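PDB 6O2K: centromeric protein-C, isoform A from Drosophila melanogaster, which probably acts as an adaptor between centromeric chromatin and other kinetochore proteins, this chain being its dimeric cupin domain. Local coordinates for residues P84-T98 against H108-R121. Residues are numbered along the deposited sequence; the frame is centred on the assembly and turned at random. Where two conformers were deposited one is given.
Sequences PLKLLVQFGEFNVET and HSVLRVGDMIEIDR
L85 to L88 pairs antiparallel with I119 to M116, the two short strand axes 4.7 Å apart at closest approach; past the corner at Q90, strand 93-98 pairs likewise with strand 108-112, crossing at 154°. L85 with I119, L87 with I117, F94 with L111 and V96 with S109 are hydrogen-bonded pairs. Between the ladders, a type II turn from R112 to D115 is tied to V89 by G114 N to V89 O and V89 N to D115 O, while D115 OD2 receives R112 N from above the carboxylate plane and OD1 accepts a hydrogen bond from A40 N of the second subunit.

L85, L87, V96, L111, I117 and I119 point to the interior, where V96 CG1 meets I117 CD1 at 4.2 Å and T98 CG2 meets I119 CD1 at 3.7 Å between the sheets. L85 runs alongside I119, its CD1 tightly packed at 3.4 Å from I119 CG1. V89, just before the corner, turns toward strand 108-112, with CG2 3.6 Å from L111 CB and CG1 against V113 CA.

On the outer face of the second sheet, E97 bends at chi2 (-65°), bringing OE1 to H108 ND1 at 2.7 Å, in the ring plane and through the syn lone pair; OE2 adds a weak second bond. A glutamine here has no carboxylate charge and would probably hold H108 ND1 less firmly, letting the imidazole turn more freely. In the conformer given, E93 OE2 lies 2.9 Å from R112 NH1, a salt bridge that the second conformer of E93 leaves doubtful.

M116 and I117 also pair with a strand of the second subunit, continuing the sheet across the dimer interface. Two antiparallel sheets enclosing an apolar interior, with consecutive strands turning from one into the other, are characteristic of the cupin beta-barrel.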
ATOM      1  N   PRO B  84       0.413 -11.538 -12.082  1.00 19.15           N
ATOM      2  CA  PRO B  84       0.158 -11.906 -10.687  1.00 17.79           C
ATOM      3  C   PRO B  84      -0.156 -10.650  -9.892  1.00 18.14           C
ATOM      4  O   PRO B  84       0.131  -9.530 -10.317  1.00 19.41           O
ATOM      5  CB  PRO B  84       1.481 -12.531 -10.217  1.00 18.05           C
ATOM      6  CG  PRO B  84       2.347 -12.633 -11.435  1.00 23.80           C
ATOM      7  CD  PRO B  84       1.837 -11.636 -12.430  1.00 20.36           C
ATOM      8  N   LEU B  85      -0.761 -10.829  -8.730  1.00 16.97           N
ATOM      9  CA  LEU B  85      -1.043  -9.645  -7.933  1.00 19.48           C
ATOM     10  C   LEU B  85      -0.918  -9.955  -6.450  1.00 19.40           C
ATOM     11  O   LEU B  85      -0.828 -11.109  -6.039  1.00 19.68           O
ATOM     12  CB  LEU B  85      -2.413  -9.074  -8.288  1.00 28.36           C
ATOM     13  CG  LEU B  85      -3.686  -9.892  -8.218  1.00 35.26           C
ATOM     14  CD1 LEU B  85      -4.084  -9.946  -6.793  1.00 42.41           C
ATOM     15  CD2 LEU B  85      -4.753  -9.145  -9.000  1.00 37.10           C
ATOM     16  N   LYS B  86      -0.867  -8.896  -5.653  1.00 15.19           N
ATOM     17  CA  LYS B  86      -0.944  -8.985  -4.206  1.00 15.51           C
ATOM     18  C   LYS B  86      -2.152  -8.171  -3.761  1.00 20.95           C
ATOM     19  O   LYS B  86      -2.352  -7.051  -4.237  1.00 20.59           O
ATOM     20  CB  LYS B  86       0.333  -8.450  -3.545  1.00 19.32           C
ATOM     21  CG  LYS B  86       1.595  -9.185  -3.972  1.00 16.60           C
ATOM     22  CD  LYS B  86       2.842  -8.717  -3.256  1.00 14.68           C
ATOM     23  CE  LYS B  86       4.078  -9.427  -3.842  1.00 21.05           C
ATOM     24  NZ  LYS B  86       4.320  -9.084  -5.268  1.00 22.49           N
ATOM     25  N   LEU B  87      -2.958  -8.736  -2.875  1.00 15.50           N
ATOM     26  CA  LEU B  87      -4.096  -8.035  -2.291  1.00 18.19           C
ATOM     27  C   LEU B  87      -3.768  -7.713  -0.839  1.00 18.18           C
ATOM     28  O   LEU B  87      -3.501  -8.620  -0.040  1.00 15.83           O
ATOM     29  CB  LEU B  87      -5.364  -8.882  -2.397  1.00 20.07           C
ATOM     30  CG  LEU B  87      -5.772  -9.348  -3.807  1.00 24.00           C
ATOM     31  CD1 LEU B  87      -6.958 -10.304  -3.734  1.00 25.44           C
ATOM     32  CD2 LEU B  87      -6.121  -8.153  -4.697  1.00 17.67           C
ATOM     33  N   LEU B  88      -3.794  -6.427  -0.499  1.00 16.67           N
ATOM     34  CA  LEU B  88      -3.392  -5.945   0.816  0.55 18.50           C
ATOM     35  C   LEU B  88      -4.529  -5.124   1.406  1.00 18.23           C
ATOM     36  O   LEU B  88      -4.886  -4.073   0.856  1.00 23.62           O
ATOM     37  CB  LEU B  88      -2.110  -5.112   0.709  0.55 15.57           C
ATOM     38  CG  LEU B  88      -1.574  -4.422   1.960  0.55 19.80           C
ATOM     39  CD1 LEU B  88      -1.231  -5.437   3.036  0.55 19.49           C
ATOM     40  CD2 LEU B  88      -0.343  -3.615   1.575  0.55 14.50           C
ATOM     41  N   VAL B  89      -5.078  -5.581   2.531  1.00 18.41           N
ATOM     42  CA  VAL B  89      -6.278  -4.959   3.086  1.00 17.22           C
ATOM     43  C   VAL B  89      -5.931  -3.600   3.692  1.00 19.91           C
ATOM     44  O   VAL B  89      -5.050  -3.483   4.554  1.00 16.34           O
ATOM     45  CB  VAL B  89      -6.945  -5.883   4.112  1.00 15.35           C
ATOM     46  CG1 VAL B  89      -8.137  -5.197   4.749  1.00 18.68           C
ATOM     47  CG2 VAL B  89      -7.394  -7.175   3.423  1.00 20.10           C
ATOM     48  N   GLN B  90      -6.630  -2.560   3.229  1.00 19.62           N
ATOM     49  CA  GLN B  90      -6.485  -1.199   3.734  1.00 20.42           C
ATOM     50  C   GLN B  90      -7.496  -0.870   4.808  1.00 21.43           C
ATOM     51  O   GLN B  90      -7.201  -0.066   5.712  1.00 20.31           O
ATOM     52  CB  GLN B  90      -6.641  -0.190   2.595  1.00 20.17           C
ATOM     53  CG  GLN B  90      -5.614  -0.361   1.507  1.00 20.62           C
ATOM     54  CD  GLN B  90      -4.246   0.040   1.999  1.00 26.21           C
ATOM     55  OE1 GLN B  90      -4.026   1.190   2.367  1.00 27.23           O
ATOM     56  NE2 GLN B  90      -3.322  -0.916   2.023  1.00 27.03           N
ATOM     57  N   PHE B  91      -8.692  -1.448   4.719  1.00 17.64           N
ATOM     58  CA  PHE B  91      -9.692  -1.221   5.756  1.00 20.38           C
ATOM     59  C   PHE B  91     -10.707  -2.348   5.676  1.00 25.14           C
ATOM     60  O   PHE B  91     -11.091  -2.761   4.580  1.00 23.06           O
ATOM     61  CB  PHE B  91     -10.396   0.138   5.590  1.00 24.31           C
ATOM     62  CG  PHE B  91     -11.345   0.473   6.714  1.00 22.64           C
ATOM     63  CD1 PHE B  91     -12.680   0.105   6.645  1.00 25.06           C
ATOM     64  CD2 PHE B  91     -10.899   1.139   7.846  1.00 26.66           C
ATOM     65  CE1 PHE B  91     -13.550   0.396   7.682  1.00 26.62           C
ATOM     66  CE2 PHE B  91     -11.768   1.450   8.888  1.00 25.80           C
ATOM     67  CZ  PHE B  91     -13.091   1.079   8.813  1.00 31.14           C
ATOM     68  N   GLY B  92     -11.130  -2.843   6.828  1.00 22.62           N
ATOM     69  CA  GLY B  92     -12.182  -3.843   6.828  1.00 19.72           C
ATOM     70  C   GLY B  92     -11.693  -5.273   6.842  1.00 22.01           C
ATOM     71  O   GLY B  92     -10.621  -5.566   7.377  1.00 21.41           O
ATOM     72  N   GLU B  93     -12.478  -6.173   6.254  1.00 24.15           N
ATOM     73  CA  GLU B  93     -12.216  -7.607   6.302  0.54 20.47           C
ATOM     74  C   GLU B  93     -12.692  -8.232   4.996  1.00 18.69           C
ATOM     75  O   GLU B  93     -13.745  -7.840   4.467  1.00 19.34           O
ATOM     76  CB  GLU B  93     -12.941  -8.248   7.498  0.54 22.68           C
ATOM     77  CG  GLU B  93     -12.524  -9.678   7.853  0.54 21.09           C
ATOM     78  CD  GLU B  93     -13.317 -10.231   9.036  0.54 25.56           C
ATOM     79  OE1 GLU B  93     -13.879  -9.420   9.809  0.54 30.24           O
ATOM     80  OE2 GLU B  93     -13.402 -11.469   9.189  0.54 28.27           O
ATOM     81  N   PHE B  94     -11.939  -9.207   4.495  1.00 18.67           N
ATOM     82  CA  PHE B  94     -12.262  -9.840   3.226  1.00 19.47           C
ATOM     83  C   PHE B  94     -12.130 -11.351   3.339  1.00 24.54           C
ATOM     84  O   PHE B  94     -11.279 -11.864   4.066  1.00 21.65           O
ATOM     85  CB  PHE B  94     -11.341  -9.345   2.094  1.00 18.09           C
ATOM     86  CG  PHE B  94     -11.630  -7.942   1.635  1.00 21.24           C
ATOM     87  CD1 PHE B  94     -12.630  -7.696   0.703  1.00 17.59           C
ATOM     88  CD2 PHE B  94     -10.897  -6.865   2.129  1.00 22.55           C
ATOM     89  CE1 PHE B  94     -12.888  -6.406   0.271  1.00 21.75           C
ATOM     90  CE2 PHE B  94     -11.157  -5.567   1.701  1.00 20.76           C
ATOM     91  CZ  PHE B  94     -12.158  -5.338   0.775  1.00 21.89           C
ATOM     92  N   ASN B  95     -12.972 -12.057   2.592  1.00 20.62           N
ATOM     93  CA  ASN B  95     -12.827 -13.481   2.357  1.00 22.74           C
ATOM     94  C   ASN B  95     -12.359 -13.668   0.922  1.00 22.29           C
ATOM     95  O   ASN B  95     -12.974 -13.121  -0.006  1.00 21.19           O
ATOM     96  CB  ASN B  95     -14.150 -14.215   2.584  1.00 27.57           C
ATOM     97  CG  ASN B  95     -14.593 -14.198   4.035  1.00 30.86           C
ATOM     98  OD1 ASN B  95     -13.772 -14.113   4.948  1.00 36.34           O
ATOM     99  ND2 ASN B  95     -15.897 -14.299   4.254  1.00 30.83           N
ATOM    100  N   VAL B  96     -11.283 -14.434   0.739  1.00 20.13           N
ATOM    101  CA  VAL B  96     -10.694 -14.670  -0.578  1.00 21.60           C
ATOM    102  C   VAL B  96     -10.678 -16.166  -0.846  1.00 20.83           C
ATOM    103  O   VAL B  96     -10.203 -16.940  -0.011  1.00 23.66           O
ATOM    104  CB  VAL B  96      -9.271 -14.088  -0.674  1.00 21.00           C
ATOM    105  CG1 VAL B  96      -8.663 -14.376  -2.060  1.00 20.35           C
ATOM    106  CG2 VAL B  96      -9.281 -12.575  -0.362  1.00 18.84           C
ATOM    107  N   GLU B  97     -11.187 -16.569  -2.013  1.00 19.92           N
ATOM    108  CA  GLU B  97     -11.157 -17.961  -2.449  1.00 17.89           C
ATOM    109  C   GLU B  97     -10.190 -18.085  -3.616  1.00 21.97           C
ATOM    110  O   GLU B  97     -10.285 -17.310  -4.575  1.00 21.60           O
ATOM    111  CB  GLU B  97     -12.546 -18.454  -2.878  1.00 20.56           C
ATOM    112  CG  GLU B  97     -13.722 -17.936  -2.043  1.00 33.23           C
ATOM    113  CD  GLU B  97     -13.700 -18.409  -0.592  1.00 45.99           C
ATOM    114  OE1 GLU B  97     -13.911 -17.563   0.313  1.00 42.57           O
ATOM    115  OE2 GLU B  97     -13.475 -19.619  -0.355  1.00 48.15           O
ATOM    116  N   THR B  98      -9.259 -19.053  -3.536  1.00 18.85           N
ATOM    117  CA  THR B  98      -8.247 -19.235  -4.574  1.00 18.88           C
ATOM    118  C   THR B  98      -8.187 -20.685  -5.027  1.00 20.97           C
ATOM    119  O   THR B  98      -8.339 -21.601  -4.214  1.00 17.91           O
ATOM    120  CB  THR B  98      -6.833 -18.813  -4.107  1.00 19.38           C
ATOM    121  OG1 THR B  98      -6.499 -19.486  -2.887  1.00 20.70           O
ATOM    122  CG2 THR B  98      -6.761 -17.303  -3.890  1.00 22.06           C
ATOM    123  N   HIS B 108      -9.856 -21.189   1.152  1.00 22.21           N
ATOM    124  CA  HIS B 108     -10.551 -20.043   1.714  1.00 23.30           C
ATOM    125  C   HIS B 108      -9.622 -19.355   2.715  1.00 25.23           C
ATOM    126  O   HIS B 108      -9.089 -20.007   3.619  1.00 26.67           O
ATOM    127  CB  HIS B 108     -11.852 -20.517   2.380  1.00 30.96           C
ATOM    128  CG  HIS B 108     -12.522 -19.489   3.240  1.00 44.93           C
ATOM    129  ND1 HIS B 108     -13.352 -18.514   2.728  1.00 51.15           N
ATOM    130  CD2 HIS B 108     -12.505 -19.299   4.582  1.00 50.10           C
ATOM    131  CE1 HIS B 108     -13.806 -17.759   3.715  1.00 50.84           C
ATOM    132  NE2 HIS B 108     -13.308 -18.215   4.850  1.00 49.76           N
ATOM    133  N   SER B 109      -9.407 -18.045   2.545  1.00 22.37           N
ATOM    134  CA  SER B 109      -8.589 -17.266   3.463  1.00 23.44           C
ATOM    135  C   SER B 109      -9.363 -16.045   3.934  1.00 25.35           C
ATOM    136  O   SER B 109     -10.167 -15.480   3.192  1.00 25.64           O
ATOM    137  CB  SER B 109      -7.259 -16.811   2.827  1.00 26.26           C
ATOM    138  OG  SER B 109      -6.647 -17.836   2.063  1.00 28.04           O
ATOM    139  N   VAL B 110      -9.114 -15.640   5.175  1.00 17.16           N
ATOM    140  CA  VAL B 110      -9.746 -14.457   5.757  1.00 18.34           C
ATOM    141  C   VAL B 110      -8.656 -13.444   6.040  1.00 24.10           C
ATOM    142  O   VAL B 110      -7.683 -13.767   6.734  1.00 21.92           O
ATOM    143  CB  VAL B 110     -10.514 -14.781   7.050  1.00 23.23           C
ATOM    144  CG1 VAL B 110     -11.199 -13.508   7.596  1.00 23.81           C
ATOM    145  CG2 VAL B 110     -11.512 -15.890   6.818  1.00 23.82           C
ATOM    146  N   LEU B 111      -8.830 -12.218   5.527  1.00 21.13           N
ATOM    147  CA  LEU B 111      -7.834 -11.158   5.640  1.00 23.10           C
ATOM    148  C   LEU B 111      -8.408  -9.974   6.410  1.00 24.31           C
ATOM    149  O   LEU B 111      -9.491  -9.466   6.075  1.00 21.48           O
ATOM    150  CB  LEU B 111      -7.348 -10.694   4.262  1.00 17.40           C
ATOM    151  CG  LEU B 111      -6.846 -11.783   3.279  1.00 19.70           C
ATOM    152  CD1 LEU B 111      -6.567 -11.155   1.929  1.00 19.10           C
ATOM    153  CD2 LEU B 111      -5.589 -12.465   3.802  1.00 17.62           C
ATOM    154  N   ARG B 112      -7.670  -9.521   7.418  1.00 19.97           N
ATOM    155  CA  ARG B 112      -7.993  -8.294   8.137  1.00 23.80           C
ATOM    156  C   ARG B 112      -6.980  -7.219   7.761  1.00 20.97           C
ATOM    157  O   ARG B 112      -6.055  -7.447   6.984  1.00 18.70           O
ATOM    158  CB  ARG B 112      -8.008  -8.523   9.650  1.00 24.65           C
ATOM    159  CG  ARG B 112      -9.197  -9.328  10.136  1.00 37.95           C
ATOM    160  CD  ARG B 112      -8.963  -9.929  11.511  1.00 45.98           C
ATOM    161  NE  ARG B 112      -9.010 -11.387  11.462  1.00 53.12           N
ATOM    162  CZ  ARG B 112     -10.124 -12.099  11.315  1.00 58.68           C
ATOM    163  NH1 ARG B 112     -11.302 -11.491  11.210  1.00 63.07           N
ATOM    164  NH2 ARG B 112     -10.065 -13.423  11.275  1.00 56.63           N
ATOM    165  N   VAL B 113      -7.151  -6.030   8.339  1.00 19.93           N
ATOM    166  CA  VAL B 113      -6.381  -4.885   7.878  1.00 20.59           C
ATOM    167  C   VAL B 113      -4.886  -5.143   8.039  1.00 19.91           C
ATOM    168  O   VAL B 113      -4.422  -5.656   9.067  1.00 18.01           O
ATOM    169  CB  VAL B 113      -6.836  -3.616   8.617  1.00 17.16           C
ATOM    170  CG1 VAL B 113      -6.439  -3.659  10.098  1.00 19.83           C
ATOM    171  CG2 VAL B 113      -6.281  -2.381   7.914  1.00 16.69           C
ATOM    172  N   GLY B 114      -4.128  -4.816   6.990  1.00 17.17           N
ATOM    173  CA  GLY B 114      -2.703  -5.051   6.941  1.00 18.80           C
ATOM    174  C   GLY B 114      -2.306  -6.438   6.487  1.00 17.57           C
ATOM    175  O   GLY B 114      -1.106  -6.674   6.246  1.00 18.67           O
ATOM    176  N   ASP B 115      -3.258  -7.365   6.364  1.00 16.69           N
ATOM    177  CA  ASP B 115      -2.957  -8.693   5.840  1.00 14.06           C
ATOM    178  C   ASP B 115      -2.863  -8.646   4.318  1.00 17.01           C
ATOM    179  O   ASP B 115      -3.537  -7.847   3.657  1.00 17.16           O
ATOM    180  CB  ASP B 115      -4.036  -9.706   6.249  1.00 17.32           C
ATOM    181  CG  ASP B 115      -4.117  -9.921   7.739  1.00 21.33           C
ATOM    182  OD1 ASP B 115      -3.207  -9.475   8.477  1.00 22.43           O
ATOM    183  OD2 ASP B 115      -5.110 -10.548   8.182  1.00 19.22           O
ATOM    184  N   MET B 116      -2.041  -9.530   3.762  1.00 16.18           N
ATOM    185  CA  MET B 116      -1.809  -9.611   2.326  1.00 17.15           C
ATOM    186  C   MET B 116      -1.910 -11.057   1.841  1.00 18.75           C
ATOM    187  O   MET B 116      -1.586 -12.004   2.568  1.00 19.02           O
ATOM    188  CB  MET B 116      -0.419  -9.041   1.961  1.00 14.25           C
ATOM    189  CG  MET B 116      -0.144  -8.965   0.471  1.00 21.44           C
ATOM    190  SD  MET B 116       0.786 -10.435  -0.045  1.00 27.99           S
ATOM    191  CE  MET B 116       2.303 -10.108   0.806  1.00 18.77           C
ATOM    192  N   ILE B 117      -2.366 -11.223   0.601  1.00 14.87           N
ATOM    193  CA  ILE B 117      -2.312 -12.515  -0.074  1.00 14.20           C
ATOM    194  C   ILE B 117      -1.674 -12.334  -1.446  1.00 17.83           C
ATOM    195  O   ILE B 117      -1.924 -11.343  -2.137  1.00 16.31           O
ATOM    196  CB  ILE B 117      -3.711 -13.168  -0.182  1.00 15.97           C
ATOM    197  CG1 ILE B 117      -3.584 -14.618  -0.677  1.00 21.12           C
ATOM    198  CG2 ILE B 117      -4.626 -12.366  -1.111  1.00 19.15           C
ATOM    199  CD1 ILE B 117      -4.901 -15.410  -0.579  1.00 20.10           C
ATOM    200  N   GLU B 118      -0.824 -13.288  -1.823  1.00 15.20           N
ATOM    201  CA  GLU B 118      -0.161 -13.330  -3.114  1.00 17.47           C
ATOM    202  C   GLU B 118      -0.975 -14.243  -4.033  1.00 15.65           C
ATOM    203  O   GLU B 118      -1.257 -15.393  -3.674  1.00 19.28           O
ATOM    204  CB  GLU B 118       1.274 -13.859  -2.940  1.00 23.06           C
ATOM    205  CG  GLU B 118       2.272 -13.487  -4.025  1.00 29.42           C
ATOM    206  CD  GLU B 118       3.732 -13.748  -3.603  1.00 35.96           C
ATOM    207  OE1 GLU B 118       3.970 -14.363  -2.541  1.00 26.69           O
ATOM    208  OE2 GLU B 118       4.641 -13.329  -4.342  1.00 40.42           O
ATOM    209  N   ILE B 119      -1.381 -13.719  -5.185  1.00 14.71           N
ATOM    210  CA  ILE B 119      -2.141 -14.431  -6.209  1.00 16.95           C
ATOM    211  C   ILE B 119      -1.187 -14.688  -7.367  1.00 15.48           C
ATOM    212  O   ILE B 119      -0.797 -13.750  -8.078  1.00 18.87           O
ATOM    213  CB  ILE B 119      -3.356 -13.617  -6.683  1.00 15.72           C
ATOM    214  CG1 ILE B 119      -4.190 -13.090  -5.506  1.00 23.24           C
ATOM    215  CG2 ILE B 119      -4.222 -14.422  -7.685  1.00 15.72           C
ATOM    216  CD1 ILE B 119      -5.084 -14.103  -4.850  1.00 28.69           C
ATOM    217  N   ASP B 120      -0.815 -15.951  -7.574  1.00 14.73           N
ATOM    218  CA  ASP B 120       0.113 -16.286  -8.646  1.00 17.67           C
ATOM    219  C   ASP B 120      -0.564 -16.212 -10.015  1.00 21.67           C
ATOM    220  O   ASP B 120      -1.791 -16.268 -10.152  1.00 18.81           O
ATOM    221  CB  ASP B 120       0.692 -17.690  -8.445  1.00 19.00           C
ATOM    222  CG  ASP B 120       1.370 -17.848  -7.101  1.00 27.80           C
ATOM    223  OD1 ASP B 120       2.327 -17.097  -6.833  1.00 26.99           O
ATOM    224  OD2 ASP B 120       0.915 -18.686  -6.300  1.00 34.24           O
ATOM    225  N   ARG B 121       0.268 -16.114 -11.045  1.00 19.02           N
ATOM    226  CA  ARG B 121      -0.239 -16.132 -12.406  1.00 17.50           C
ATOM    227  C   ARG B 121      -1.012 -17.421 -12.659  1.00 20.52           C
ATOM    228  O   ARG B 121      -0.569 -18.511 -12.280  1.00 19.38           O
ATOM    229  CB  ARG B 121       0.920 -15.986 -13.391  1.00 22.45           C
ATOM    230  CG  ARG B 121       0.469 -15.856 -14.839  1.00 30.79           C
ATOM    231  CD  ARG B 121       1.600 -15.390 -15.719  1.00 39.00           C
ATOM    232  NE  ARG B 121       1.121 -15.058 -17.050  1.00 44.67           N
ATOM    233  CZ  ARG B 121       1.881 -14.563 -18.019  1.00 51.71           C
ATOM    234  NH1 ARG B 121       3.171 -14.346 -17.805  1.00 51.88           N
ATOM    235  NH2 ARG B 121       1.350 -14.289 -19.205  1.00 56.97           N
TER
HETATM  236  O   HOH W   1      -9.591  -5.037   9.764  1.00 22.80           O
HETATM  237  O   HOH W   2      -7.569 -18.170  -0.481  1.00 19.54           O